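Local coordinates for protein probable mannosyltransferase KTR4 (PDB 5A07) that is a probable yeast mannosyltransferase of the GT-A superfamily and binds guanosine-5'-diphosphate and a manganese ion, at residues Q74-E77 and E78-Q82; Q415-Q418 and A419-I422; H424-E428 and E429-M433. One frame throughout, in Å; residues are numbered along the deposited sequence.

Interaction 1. Residues Q74-E77 and E78-Q82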
ATOM      1  N   GLN B  74      -1.238  18.925  12.803  1.00 19.99           N
ATOM      2  CA  GLN B  74      -0.902  18.895  14.201  1.00 19.16           C
ATOM      3  C   GLN B  74      -1.072  17.504  14.760  1.00 16.90           C
ATOM      4  O   GLN B  74      -0.247  17.062  15.582  1.00 18.34           O
ATOM      5  CB  GLN B  74      -1.762  19.890  15.021  1.00 23.53           C
ATOM      6  CG  GLN B  74      -1.500  19.770  16.506  1.00 28.26           C
ATOM      7  CD  GLN B  74      -2.182  20.889  17.318  1.00 40.13           C
ATOM      8  OE1 GLN B  74      -2.254  20.831  18.538  1.00 53.98           O
ATOM      9  NE2 GLN B  74      -2.684  21.881  16.645  1.00 41.28           N
ATOM     10  N   LEU B  75      -2.162  16.825  14.418  1.00 16.91           N
ATOM     11  CA  LEU B  75      -2.379  15.438  14.878  1.00 17.62           C
ATOM     12  C   LEU B  75      -1.272  14.483  14.368  1.00 17.92           C
ATOM     13  O   LEU B  75      -0.699  13.705  15.103  1.00 18.11           O
ATOM     14  CB  LEU B  75      -3.740  14.925  14.453  1.00 18.70           C
ATOM     15  CG  LEU B  75      -3.998  13.479  14.887  1.00 19.51           C
ATOM     16  CD1 LEU B  75      -4.020  13.391  16.416  1.00 21.90           C
ATOM     17  CD2 LEU B  75      -5.308  12.963  14.346  1.00 21.64           C
ATOM     18  N   TYR B  76      -0.938  14.622  13.101  1.00 16.64           N
ATOM     19  CA  TYR B  76       0.200  13.881  12.513  1.00 17.30           C
ATOM     20  C   TYR B  76       1.474  14.124  13.267  1.00 17.76           C
ATOM     21  O   TYR B  76       2.173  13.207  13.612  1.00 15.85           O
ATOM     22  CB  TYR B  76       0.312  14.232  11.017  1.00 17.61           C
ATOM     23  CG  TYR B  76       1.452  13.557  10.325  1.00 17.98           C
ATOM     24  CD1 TYR B  76       1.348  12.264   9.857  1.00 17.49           C
ATOM     25  CD2 TYR B  76       2.649  14.226  10.113  1.00 18.39           C
ATOM     26  CE1 TYR B  76       2.426  11.636   9.185  1.00 16.60           C
ATOM     27  CE2 TYR B  76       3.700  13.633   9.428  1.00 17.35           C
ATOM     28  CZ  TYR B  76       3.588  12.337   8.971  1.00 17.09           C
ATOM     29  OH  TYR B  76       4.696  11.746   8.431  1.00 16.37           O
ATOM     30  N   GLU B  77       1.809  15.379  13.480  1.00 18.07           N
ATOM     31  CA  GLU B  77       2.985  15.740  14.198  1.00 20.58           C
ATOM     32  C   GLU B  77       3.051  15.181  15.615  1.00 20.94           C
ATOM     33  O   GLU B  77       4.105  14.736  16.061  1.00 18.52           O
ATOM     34  CB  GLU B  77       3.122  17.264  14.206  1.00 25.54           C
ATOM     35  CG  GLU B  77       4.310  17.753  14.990  1.00 34.18           C
ATOM     36  CD  GLU B  77       4.440  19.311  15.032  1.00 44.80           C
ATOM     37  OE1 GLU B  77       4.835  19.930  14.016  1.00 53.10           O
ATOM     38  OE2 GLU B  77       4.228  19.901  16.119  1.00 45.07           O
ATOM     39  N   GLU B  78       1.923  15.188  16.304  1.00 19.49           N
ATOM     40  CA  GLU B  78       1.885  14.612  17.635  1.00 23.03           C
ATOM     41  C   GLU B  78       2.240  13.174  17.615  1.00 22.06           C
ATOM     42  O   GLU B  78       2.820  12.648  18.576  1.00 19.12           O
ATOM     43  CB  GLU B  78       0.488  14.790  18.250  1.00 25.80           C
ATOM     44  CG  GLU B  78       0.282  16.245  18.687  1.00 33.45           C
ATOM     45  CD  GLU B  78      -1.188  16.651  18.992  1.00 37.24           C
ATOM     46  OE1 GLU B  78      -2.143  15.897  18.719  1.00 32.81           O
ATOM     47  OE2 GLU B  78      -1.382  17.811  19.434  1.00 43.58           O
ATOM     48  N   PHE B  79       1.886  12.470  16.538  1.00 17.99           N
ATOM     49  CA  PHE B  79       2.326  11.094  16.491  1.00 17.84           C
ATOM     50  C   PHE B  79       3.781  10.945  16.097  1.00 15.25           C
ATOM     51  O   PHE B  79       4.524  10.178  16.695  1.00 17.71           O
ATOM     52  CB  PHE B  79       1.389  10.235  15.601  1.00 16.47           C
ATOM     53  CG  PHE B  79       0.179   9.737  16.346  1.00 16.99           C
ATOM     54  CD1 PHE B  79      -0.769  10.619  16.779  1.00 19.21           C
ATOM     55  CD2 PHE B  79       0.013   8.396  16.643  1.00 17.03           C
ATOM     56  CE1 PHE B  79      -1.834  10.205  17.568  1.00 18.15           C
ATOM     57  CE2 PHE B  79      -1.092   7.947  17.355  1.00 18.68           C
ATOM     58  CZ  PHE B  79      -2.006   8.872  17.827  1.00 18.12           C
ATOM     59  N   LEU B  80       4.180  11.641  15.044  1.00 17.08           N
ATOM     60  CA  LEU B  80       5.539  11.478  14.511  1.00 17.40           C
ATOM     61  C   LEU B  80       6.606  11.984  15.460  1.00 17.54           C
ATOM     62  O   LEU B  80       7.714  11.407  15.497  1.00 19.56           O
ATOM     63  CB  LEU B  80       5.659  12.120  13.153  1.00 18.69           C
ATOM     64  CG  LEU B  80       5.341  11.248  11.960  1.00 20.04           C
ATOM     65  CD1 LEU B  80       6.414  10.175  11.713  1.00 18.84           C
ATOM     66  CD2 LEU B  80       3.983  10.548  12.074  1.00 17.04           C
ATOM     67  N   LEU B  81       6.284  12.971  16.288  1.00 19.44           N
ATOM     68  CA  LEU B  81       7.211  13.452  17.334  1.00 19.52           C
ATOM     69  C   LEU B  81       7.139  12.719  18.602  1.00 20.61           C
ATOM     70  O   LEU B  81       7.980  12.906  19.460  1.00 20.36           O
ATOM     71  CB  LEU B  81       7.112  14.973  17.584  1.00 22.95           C
ATOM     72  CG  LEU B  81       7.242  15.855  16.366  1.00 24.63           C
ATOM     73  CD1 LEU B  81       7.136  17.324  16.810  1.00 28.00           C
ATOM     74  CD2 LEU B  81       8.512  15.592  15.577  1.00 24.56           C
ATOM     75  N   GLN B  82       6.293  11.708  18.715  1.00 20.51           N
ATOM     76  CA  GLN B  82       6.301  10.843  19.947  1.00 23.40           C
ATOM     77  C   GLN B  82       7.481   9.899  19.861  1.00 23.40           C
ATOM     78  O   GLN B  82       7.725   9.263  18.821  1.00 19.82           O
ATOM     79  CB  GLN B  82       4.986  10.056  19.978  1.00 23.52           C
ATOM     80  CG  GLN B  82       4.779   9.029  21.071  1.00 23.68           C
ATOM     81  CD  GLN B  82       3.445   8.206  20.859  1.00 27.59           C
ATOM     82  OE1 GLN B  82       2.522   8.565  20.088  1.00 27.15           O
ATOM     83  NE2 GLN B  82       3.389   7.067  21.508  1.00 38.49           N
TER
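Tyr76 and Leu80, one turn apart at the end of helix 65-80, meet through their first torsions: the Tyr76 ring is trans to its backbone N (chi1 179°), and Leu80, whose chi1 of -90° departs from the staggered value near -60°, places CD2 over that ring. Leu80 CD2 comes over one face, 3.7 Å from the centroid of the Tyr76 ring, in a CH-pi contact displaced toward the rim; its nearest ring atom is Tyr76 CE1, at 3.5 Å. Leu80 CG reaches the phenol end, 3.6 Å from Tyr76 OH. Beneath this pair the main chain is firmly joined, Leu80 N donating to Tyr76 O at 2.9 Å in a nearly straight bond. One residue earlier along the helix, Leu75 and Phe79 run side by side in the same direction, with Leu75 CD1 4.0 Å from Phe79 CE1, while Leu75 O lies at the edge of the Phe79 ring. On the solvent-facing flank the aliphatic part of Glu77 packs on Leu81, Glu77 CG standing 3.4 Å from Leu81 CD1, and Leu81 N bonds to Glu77 O at 2.8 Å. At the helix end, Arg375 donates to both Phe79 O and Gln82 OE1, and Thr389 bonds to Leu80 O. Leu75, Tyr76 and Phe79 also touch residues of helix 418-425. The helix end is thus two-sided: Leu75, Tyr76, Phe79 and Leu80 pack toward the protein, Glu77 and Glu78 keep their carboxylates on the exposed side, and Phe79 O and Leu80 O receive bonds from Arg375 and Thr389.

Interaction 2. Residues Q415-Q418 and A419-I422; sequences QNCQ and ATWI
Ile422 N bonds to Gln418 O at 2.9 Å and the N-cap residue Cys417 offers its O to Thr420 N and Trp421 N through two weak bonds, so helix 418-425 starts here. Just ahead of it, Asn416 OD1 accepts from Gln418 N at 3.0 Å, an Asx turn in which the donor stands above the carbonyl plane of the amide. A water links Asn416 O, to which it donates, with Ala419 N, from which it accepts. Gln418 bends along the first turn: its chain turns at chi2 (71°), carrying NE2 to 3.7 Å from Trp421 CD1, with amide and indole planes 69° apart. Nearer its root, Gln418 CG lies 4.0 Å from Ile422 CD1, the two chains crossing at about a right angle. Cys417 SG packs on Thr420 CB at 3.7 Å and is joined to Cys315 by a disulfide, while Thr420 OG1 bonds to Asp298. Trp421 enters a cluster of edge-to-face rings with Trp295, Phe258 and Phe317, and Ile422 lies against Leu75 and Phe79 of helix 65-80. The helix start is therefore held in several ways at once: a disulfide fixes the cap residue, a side-chain amide and a water take up two N-H groups of the first turn, and the aromatic cluster buries the indole.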
ATOM      1  N   GLN B 415      -1.727  16.237   0.603  1.00 19.10           N
ATOM      2  CA  GLN B 415      -1.809  14.886   0.111  1.00 19.53           C
ATOM      3  C   GLN B 415      -1.685  13.788   1.217  1.00 16.67           C
ATOM      4  O   GLN B 415      -1.892  12.659   0.950  1.00 17.41           O
ATOM      5  CB  GLN B 415      -0.739  14.686  -1.003  1.00 21.28           C
ATOM      6  CG  GLN B 415      -0.875  15.660  -2.179  1.00 19.74           C
ATOM      7  CD  GLN B 415      -2.249  15.672  -2.753  1.00 21.39           C
ATOM      8  OE1 GLN B 415      -2.714  14.694  -3.255  1.00 24.35           O
ATOM      9  NE2 GLN B 415      -2.935  16.826  -2.660  1.00 26.29           N
ATOM     10  N   ASN B 416      -1.391  14.173   2.440  1.00 18.56           N
ATOM     11  CA  ASN B 416      -1.278  13.254   3.579  1.00 17.95           C
ATOM     12  C   ASN B 416      -2.692  12.933   4.114  1.00 19.18           C
ATOM     13  O   ASN B 416      -3.438  13.856   4.448  1.00 17.97           O
ATOM     14  CB  ASN B 416      -0.464  13.911   4.669  1.00 19.00           C
ATOM     15  CG  ASN B 416       0.054  12.921   5.707  1.00 19.21           C
ATOM     16  OD1 ASN B 416      -0.288  11.730   5.701  1.00 14.94           O
ATOM     17  ND2 ASN B 416       0.842  13.422   6.603  1.00 19.43           N
ATOM     18  N   CYS B 417      -3.022  11.641   4.136  1.00 18.09           N
ATOM     19  CA  CYS B 417      -4.274  11.169   4.717  1.00 17.76           C
ATOM     20  C   CYS B 417      -4.081  10.508   6.057  1.00 18.03           C
ATOM     21  O   CYS B 417      -5.018   9.988   6.640  1.00 19.25           O
ATOM     22  CB  CYS B 417      -5.000  10.275   3.724  1.00 19.16           C
ATOM     23  SG  CYS B 417      -6.734  10.068   4.234  1.00 21.72           S
ATOM     24  N   GLN B 418      -2.863  10.530   6.603  1.00 16.77           N
ATOM     25  CA  GLN B 418      -2.575   9.778   7.799  1.00 15.80           C
ATOM     26  C   GLN B 418      -3.411  10.269   9.015  1.00 16.68           C
ATOM     27  O   GLN B 418      -3.811   9.443   9.827  1.00 15.53           O
ATOM     28  CB  GLN B 418      -1.088   9.764   8.122  1.00 15.93           C
ATOM     29  CG  GLN B 418      -0.695   8.921   9.346  1.00 15.88           C
ATOM     30  CD  GLN B 418      -0.847   7.443   9.058  1.00 18.21           C
ATOM     31  OE1 GLN B 418      -0.371   6.955   8.020  1.00 21.43           O
ATOM     32  NE2 GLN B 418      -1.491   6.744   9.919  1.00 19.04           N
ATOM     33  N   ALA B 419      -3.688  11.578   9.134  1.00 15.56           N
ATOM     34  CA  ALA B 419      -4.508  12.091  10.231  1.00 16.21           C
ATOM     35  C   ALA B 419      -5.884  11.472  10.231  1.00 16.48           C
ATOM     36  O   ALA B 419      -6.409  11.167  11.293  1.00 17.82           O
ATOM     37  CB  ALA B 419      -4.625  13.615  10.184  1.00 18.03           C
ATOM     38  N   THR B 420      -6.464  11.261   9.050  1.00 18.21           N
ATOM     39  CA  THR B 420      -7.769  10.615   8.940  1.00 17.89           C
ATOM     40  C   THR B 420      -7.748   9.167   9.451  1.00 18.16           C
ATOM     41  O   THR B 420      -8.622   8.746  10.220  1.00 17.48           O
ATOM     42  CB  THR B 420      -8.315  10.694   7.499  1.00 18.87           C
ATOM     43  OG1 THR B 420      -8.500  12.063   7.175  1.00 21.67           O
ATOM     44  CG2 THR B 420      -9.633   9.913   7.334  1.00 17.59           C
ATOM     45  N   TRP B 421      -6.708   8.437   9.095  1.00 16.67           N
ATOM     46  CA  TRP B 421      -6.531   7.083   9.568  1.00 15.13           C
ATOM     47  C   TRP B 421      -6.340   7.065  11.130  1.00 14.47           C
ATOM     48  O   TRP B 421      -6.961   6.236  11.827  1.00 17.48           O
ATOM     49  CB  TRP B 421      -5.260   6.438   8.878  1.00 13.59           C
ATOM     50  CG  TRP B 421      -5.114   5.013   9.241  1.00 13.88           C
ATOM     51  CD1 TRP B 421      -4.364   4.481  10.263  1.00 14.59           C
ATOM     52  CD2 TRP B 421      -5.825   3.929   8.660  1.00 14.28           C
ATOM     53  NE1 TRP B 421      -4.575   3.159  10.342  1.00 13.96           N
ATOM     54  CE2 TRP B 421      -5.479   2.794   9.366  1.00 13.20           C
ATOM     55  CE3 TRP B 421      -6.786   3.839   7.622  1.00 15.81           C
ATOM     56  CZ2 TRP B 421      -5.992   1.553   9.070  1.00 16.50           C
ATOM     57  CZ3 TRP B 421      -7.317   2.571   7.299  1.00 16.48           C
ATOM     58  CH2 TRP B 421      -6.937   1.456   8.043  1.00 16.82           C
ATOM     59  N   ILE B 422      -5.529   7.958  11.631  1.00 15.49           N
ATOM     60  CA  ILE B 422      -5.324   8.060  13.105  1.00 16.72           C
ATOM     61  C   ILE B 422      -6.646   8.381  13.795  1.00 16.28           C
ATOM     62  O   ILE B 422      -7.022   7.721  14.779  1.00 14.95           O
ATOM     63  CB  ILE B 422      -4.292   9.126  13.491  1.00 16.17           C
ATOM     64  CG1 ILE B 422      -2.901   8.686  13.026  1.00 16.12           C
ATOM     65  CG2 ILE B 422      -4.259   9.359  15.033  1.00 17.04           C
ATOM     66  CD1 ILE B 422      -1.875   9.766  13.062  1.00 18.51           C
TER
HETATM   67  O   HOH W   1      -4.144  13.761   7.014  1.00 44.90           O

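Interaction 3. Residues H424-E428 and E429-M433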
ATOM      1  N   HIS B 424      -9.859   8.087  12.807  1.00 18.36           N
ATOM      2  CA  HIS B 424     -11.052   7.259  12.568  1.00 20.59           C
ATOM      3  C   HIS B 424     -10.822   5.764  12.501  1.00 21.73           C
ATOM      4  O   HIS B 424     -11.776   4.971  12.647  1.00 20.63           O
ATOM      5  CB  HIS B 424     -11.732   7.646  11.262  1.00 21.16           C
ATOM      6  CG  HIS B 424     -12.280   9.024  11.287  1.00 20.68           C
ATOM      7  ND1 HIS B 424     -13.411   9.355  12.007  1.00 20.00           N
ATOM      8  CD2 HIS B 424     -11.869  10.147  10.681  1.00 21.79           C
ATOM      9  CE1 HIS B 424     -13.652  10.637  11.854  1.00 20.44           C
ATOM     10  NE2 HIS B 424     -12.727  11.147  11.060  1.00 22.93           N
ATOM     11  N   SER B 425      -9.601   5.328  12.241  1.00 17.37           N
ATOM     12  CA  SER B 425      -9.401   3.937  11.997  1.00 16.73           C
ATOM     13  C   SER B 425      -8.656   3.267  13.085  1.00 16.27           C
ATOM     14  O   SER B 425      -8.653   2.055  13.127  1.00 21.13           O
ATOM     15  CB  SER B 425      -8.650   3.646  10.708  1.00 18.23           C
ATOM     16  OG  SER B 425      -9.331   4.151   9.613  1.00 19.36           O
ATOM     17  N   MET B 426      -8.010   3.996  13.962  1.00 16.36           N
ATOM     18  CA  MET B 426      -7.237   3.347  15.004  1.00 17.89           C
ATOM     19  C   MET B 426      -7.993   3.328  16.340  1.00 20.13           C
ATOM     20  O   MET B 426      -8.313   4.376  16.868  1.00 22.67           O
ATOM     21  CB  MET B 426      -5.887   4.035  15.153  1.00 18.19           C
ATOM     22  CG  MET B 426      -4.971   3.879  13.883  1.00 20.36           C
ATOM     23  SD  MET B 426      -3.444   4.829  13.982  1.00 20.72           S
ATOM     24  CE  MET B 426      -2.469   3.898  15.117  1.00 20.74           C
ATOM     25  N   SER B 427      -8.216   2.147  16.889  1.00 22.21           N
ATOM     26  CA  SER B 427      -8.762   2.086  18.254  1.00 27.25           C
ATOM     27  C   SER B 427      -7.647   2.096  19.264  1.00 25.58           C
ATOM     28  O   SER B 427      -6.449   2.141  18.904  1.00 20.75           O
ATOM     29  CB  SER B 427      -9.597   0.842  18.414  1.00 30.86           C
ATOM     30  OG  SER B 427      -8.758  -0.311  18.378  1.00 33.63           O
ATOM     31  N   GLU B 428      -8.024   1.991  20.546  1.00 23.17           N
ATOM     32  CA  GLU B 428      -7.052   2.054  21.681  1.00 24.89           C
ATOM     33  C   GLU B 428      -5.884   1.056  21.475  1.00 22.21           C
ATOM     34  O   GLU B 428      -4.747   1.411  21.684  1.00 21.70           O
ATOM     35  CB  GLU B 428      -7.742   1.826  23.093  1.00 27.52           C
ATOM     36  CG  GLU B 428      -8.468   0.506  23.204  1.00 32.83           C
ATOM     37  CD  GLU B 428      -9.726   0.401  24.153  1.00 38.51           C
ATOM     38  OE1 GLU B 428     -10.774   1.009  23.835  1.00 27.34           O
ATOM     39  OE2 GLU B 428      -9.656  -0.390  25.157  1.00 40.16           O
ATOM     40  N   GLU B 429      -6.171  -0.137  20.990  1.00 20.44           N
ATOM     41  CA  GLU B 429      -5.155  -1.177  20.900  1.00 24.80           C
ATOM     42  C   GLU B 429      -4.135  -0.765  19.783  1.00 22.88           C
ATOM     43  O   GLU B 429      -2.946  -1.012  19.868  1.00 25.28           O
ATOM     44  CB  GLU B 429      -5.792  -2.521  20.611  1.00 30.36           C
ATOM     45  CG  GLU B 429      -6.854  -2.967  21.648  1.00 40.10           C
ATOM     46  CD  GLU B 429      -8.381  -2.560  21.350  1.00 55.34           C
ATOM     47  OE1 GLU B 429      -8.724  -1.529  20.656  1.00 42.51           O
ATOM     48  OE2 GLU B 429      -9.299  -3.292  21.849  1.00 63.22           O
ATOM     49  N   GLU B 430      -4.598  -0.080  18.758  1.00 19.58           N
ATOM     50  CA  GLU B 430      -3.646   0.417  17.698  1.00 20.53           C
ATOM     51  C   GLU B 430      -2.931   1.664  18.192  1.00 20.70           C
ATOM     52  O   GLU B 430      -1.733   1.809  18.046  1.00 20.64           O
ATOM     53  CB  GLU B 430      -4.377   0.699  16.404  1.00 21.18           C
ATOM     54  CG  GLU B 430      -4.939  -0.499  15.694  1.00 25.63           C
ATOM     55  CD  GLU B 430      -6.216  -1.069  16.396  1.00 29.16           C
ATOM     56  OE1 GLU B 430      -7.156  -0.273  16.530  1.00 30.47           O
ATOM     57  OE2 GLU B 430      -6.242  -2.293  16.743  1.00 28.81           O
ATOM     58  N   LEU B 431      -3.688   2.570  18.779  1.00 20.23           N
ATOM     59  CA  LEU B 431      -3.116   3.821  19.215  1.00 21.54           C
ATOM     60  C   LEU B 431      -2.031   3.568  20.219  1.00 24.38           C
ATOM     61  O   LEU B 431      -1.095   4.394  20.251  1.00 29.96           O
ATOM     62  CB  LEU B 431      -4.151   4.786  19.859  1.00 23.23           C
ATOM     63  CG  LEU B 431      -5.243   5.272  18.959  1.00 24.27           C
ATOM     64  CD1 LEU B 431      -6.339   5.967  19.790  1.00 24.14           C
ATOM     65  CD2 LEU B 431      -4.696   6.279  17.940  1.00 24.98           C
ATOM     66  N   GLU B 432      -2.128   2.513  21.023  1.00 20.84           N
ATOM     67  CA  GLU B 432      -1.145   2.224  22.079  1.00 25.38           C
ATOM     68  C   GLU B 432      -0.102   1.172  21.751  1.00 25.85           C
ATOM     69  O   GLU B 432       0.691   0.727  22.574  1.00 22.32           O
ATOM     70  CB  GLU B 432      -1.900   1.939  23.390  1.00 30.61           C
ATOM     71  CG  GLU B 432      -2.751   3.218  23.768  1.00 32.38           C
ATOM     72  CD  GLU B 432      -3.624   3.078  25.062  1.00 41.74           C
ATOM     73  OE1 GLU B 432      -3.360   2.149  25.874  1.00 41.52           O
ATOM     74  OE2 GLU B 432      -4.545   3.907  25.285  1.00 31.16           O
ATOM     75  N   MET B 433      -0.020   0.852  20.460  1.00 22.20           N
ATOM     76  CA  MET B 433       0.829  -0.232  19.981  1.00 23.33           C
ATOM     77  C   MET B 433       2.305   0.231  19.953  1.00 21.18           C
ATOM     78  O   MET B 433       3.201  -0.585  20.002  1.00 22.48           O
ATOM     79  CB  MET B 433       0.331  -0.613  18.609  1.00 24.18           C
ATOM     80  CG  MET B 433       1.124  -1.566  17.861  1.00 29.07           C
ATOM     81  SD  MET B 433       1.231  -3.142  18.621  1.00 32.53           S
ATOM     82  CE  MET B 433      -0.245  -3.857  17.902  1.00 31.73           C
TER
HETATM   83  O   HOH W   2      -9.064  -0.169  14.874  1.00 30.18           O
HETATM   84  O   HOH W   3      -8.065  -3.387  17.891  1.00 39.49           O
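Ser427 and Glu430 form one half of a capping box at the start of helix 428-431: the serine is the N-cap, and the glutamate three residues on turns its carboxylate back to accept from the Ser427 backbone. Ser427 N meets Glu430 OE1 at 2.7 Å, nearly along the C-O axis of the carboxylate. The bend of the glutamate at chi2 (74°) makes this return possible. Ser427 OG sits between Glu430 OE1 and Glu429 OE1, 2.6 Å from the latter, and its single proton could serve either. A water donates to Ser427 OG at 3.2 Å. The main chain continues the turn: Leu431 N bonds straight to Ser427 O at 2.8 Å, and Glu432 N bonds to Glu428 O at 2.9 Å. On the apolar side Met426 CB lies 3.8 Å from Leu431 CD2, and the methionine chain turns at its sulfur so that Met426 CE reaches 3.7 Å from Glu430 O. Beyond the two segments, Met426 touches Trp373 of strand 371-373 and Glu430 touches Ser369, so the short helix lies near strand 371-373 and the residues just before it. Glu428 OE2 and Glu429 OE2, like charges, are 4.4 Å apart at an exposed surface. Three acidic groups crowd the first turn, where the positive end of the helix dipole and the backbone N-H of Ser427 would help to stabilise them; the nearness of several carboxylates would probably favour protonation of one, an effect the helix end and the Ser427 N-H would oppose.

Overall arrangement
All three contacts are local and follow in series along the chain, so none nests in or crosses another, and each closes only a turn. Interaction 1 comes first, at the end of helix 65-80; more than 330 residues, including the strands of both sheets, intervene before interaction 2 begins helix 418-425, and interaction 3 follows where that helix gives way to helix 428-431. In space the three gather on the same side of the chain's centre. Asn416 packs on Tyr76 and Leu75 on the backbone oxygen of Ala419, joining interactions 1 and 2; Phe79 also touches Leu431 of interaction 3, while Trp421 meets Met426. The C-terminal helices are thereby packed against an N-terminal one.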